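Local coordinates for protein putative endoribonuclease (PDB 3LYB) that is probably an endoribonuclease of the L-PSP family, in the YjgF-like clan, and binds calcium ions, at residues I39-F43 / Q66-Q72. Numbering follows the deposited sequence.
Sequences IVNGF and QGPILAQ. With CA (calcium ion), chain F.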
loop_
_atom_site.group_PDB
_atom_site.type_symbol
_atom_site.label_atom_id
_atom_site.label_comp_id
_atom_site.label_asym_id
_atom_site.label_seq_id
_atom_site.Cartn_x
_atom_site.Cartn_y
_atom_site.Cartn_z
ATOM N N ILE B 39 12.259 -23.952 11.766
ATOM C CA ILE B 39 12.909 -22.678 11.514
ATOM C C ILE B 39 13.325 -22.127 12.867
ATOM O O ILE B 39 12.501 -22.039 13.773
ATOM C CB ILE B 39 11.939 -21.619 10.889
ATOM C CG1 ILE B 39 11.235 -22.130 9.621
ATOM C CG2 ILE B 39 12.655 -20.286 10.646
ATOM C CD1 ILE B 39 12.167 -22.713 8.544
ATOM N N VAL B 40 14.590 -21.741 12.985
ATOM C CA VAL B 40 15.130 -21.110 14.182
ATOM C C VAL B 40 14.452 -19.768 14.432
ATOM O O VAL B 40 14.449 -18.913 13.556
ATOM C CB VAL B 40 16.641 -20.911 14.025
ATOM C CG1 VAL B 40 17.207 -20.162 15.211
ATOM C CG2 VAL B 40 17.320 -22.263 13.864
ATOM N N ASN B 41 13.880 -19.570 15.612
ATOM C CA ASN B 41 13.069 -18.356 15.817
ATOM C C ASN B 41 13.455 -17.436 16.976
ATOM O O ASN B 41 12.859 -16.380 17.166
ATOM C CB ASN B 41 11.557 -18.660 15.805
ATOM C CG ASN B 41 11.131 -19.668 16.879
ATOM O OD1 ASN B 41 11.794 -20.690 17.135
ATOM N ND2 ASN B 41 9.984 -19.397 17.489
ATOM N N GLY B 42 14.474 -17.817 17.728
ATOM C CA GLY B 42 14.923 -17.000 18.838
ATOM C C GLY B 42 15.940 -17.745 19.663
ATOM O O GLY B 42 16.354 -18.847 19.284
ATOM N N PHE B 43 16.329 -17.133 20.783
ATOM C CA PHE B 43 17.365 -17.667 21.691
ATOM C C PHE B 43 17.166 -19.107 22.167
ATOM O O PHE B 43 18.133 -19.879 22.275
ATOM C CB PHE B 43 17.532 -16.768 22.906
ATOM C CG PHE B 43 18.256 -15.507 22.613
ATOM C CD1 PHE B 43 19.448 -15.528 21.892
ATOM C CD2 PHE B 43 17.762 -14.288 23.061
ATOM C CE1 PHE B 43 20.146 -14.351 21.628
ATOM C CE2 PHE B 43 18.452 -13.105 22.792
ATOM C CZ PHE B 43 19.648 -13.140 22.068
ATOM N N GLN B 66 15.788 -8.920 19.520
ATOM C CA GLN B 66 17.105 -9.294 18.971
ATOM C C GLN B 66 17.308 -10.796 18.774
ATOM O O GLN B 66 18.089 -11.233 17.918
ATOM C CB GLN B 66 18.261 -8.679 19.780
ATOM C CG GLN B 66 18.279 -9.003 21.264
ATOM C CD GLN B 66 19.641 -8.735 21.925
ATOM O OE1 GLN B 66 20.556 -8.157 21.324
ATOM N NE2 GLN B 66 19.776 -9.182 23.160
ATOM N N GLY B 67 16.576 -11.581 19.551
ATOM C CA GLY B 67 16.698 -13.036 19.535
ATOM C C GLY B 67 16.669 -13.676 18.170
ATOM O O GLY B 67 17.533 -14.510 17.861
ATOM N N PRO B 68 15.680 -13.314 17.330
ATOM C CA PRO B 68 15.546 -14.117 16.101
ATOM C C PRO B 68 16.679 -13.939 15.078
ATOM O O PRO B 68 17.179 -14.937 14.518
ATOM C CB PRO B 68 14.185 -13.686 15.554
ATOM C CG PRO B 68 13.432 -13.239 16.809
ATOM C CD PRO B 68 14.474 -12.504 17.585
ATOM N N ILE B 69 17.103 -12.700 14.847
ATOM C CA ILE B 69 18.196 -12.454 13.913
ATOM C C ILE B 69 19.534 -13.024 14.439
ATOM O O ILE B 69 20.323 -13.579 13.655
ATOM C CB ILE B 69 18.292 -10.960 13.520
ATOM C CG1 ILE B 69 19.385 -10.703 12.485
ATOM C CG2 ILE B 69 18.550 -10.116 14.716
ATOM C CD1 ILE B 69 19.381 -11.643 11.287
ATOM N N LEU B 70 19.775 -12.892 15.752
ATOM C CA LEU B 70 21.015 -13.375 16.365
ATOM C C LEU B 70 21.051 -14.887 16.266
ATOM O O LEU B 70 21.997 -15.468 15.740
ATOM C CB LEU B 70 21.128 -12.902 17.822
ATOM C CG LEU B 70 21.390 -11.400 18.057
ATOM C CD1 LEU B 70 21.258 -11.026 19.542
ATOM C CD2 LEU B 70 22.739 -10.945 17.491
ATOM N N ALA B 71 19.972 -15.515 16.708
ATOM C CA ALA B 71 19.864 -16.961 16.661
ATOM C C ALA B 71 19.995 -17.510 15.254
ATOM O O ALA B 71 20.718 -18.468 15.043
ATOM C CB ALA B 71 18.559 -17.411 17.285
ATOM N N GLN B 72 19.303 -16.913 14.289
ATOM C CA GLN B 72 19.369 -17.392 12.904
ATOM C C GLN B 72 20.767 -17.183 12.309
ATOM O O GLN B 72 21.293 -18.054 11.600
ATOM C CB GLN B 72 18.307 -16.714 12.035
ATOM C CG GLN B 72 16.841 -17.166 12.297
ATOM C CD GLN B 72 15.854 -16.566 11.298
ATOM O OE1 GLN B 72 16.253 -15.933 10.329
ATOM N NE2 GLN B 72 14.581 -16.750 11.539
HETATM CA CA CA F . 11.582 -23.008 17.887
#
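Phe43 lays one face of its ring on the backbone of Gly67, whose CA stands 3.8 Å from the ring centroid and 16° off the ring normal, a CH-pi contact shifted toward the CE2 side. Gly67 has no side chain, which lets the ring sit directly on the helix backbone. With CG anti to the carbonyl carbon (chi1 -75°), the Phe43 ring reaches along the helix surface, where CZ meets Leu70 CD1 at 3.7 Å. The amide of Gln66 reaches the ring edge, near its plane, with NE2 4.1 Å from Phe43 CZ, but that nitrogen is engaged by Asp63 and the carbonyl of Gly55. At the other end of the contact, Gln72 extends its chain beyond CG alongside Val40 and gives an N-H to the backbone: NE2 lies 3.0 Å from Val40 O, almost in line with the carbonyl bond (176°) and near the plane of its own amide. The same amide also bonds Thr138 O through NE2 and Leu140 N through OE1, which fixes its rotation. Between these ends Val40 CG1 packs on Ala71 CB at 3.7 Å, while the Pro68 ring brings CB and CG against Asn41 O. The CB of Asn41 points away from the helix, and OD1 joins Asp45 in binding calcium. The 39-43 loop, which leads on to helix 48-54, thus lies along one side of helix 60-85, while Leu70 also meets helix 107-115 and Ile69 and Gln72 rest on strand 141-148.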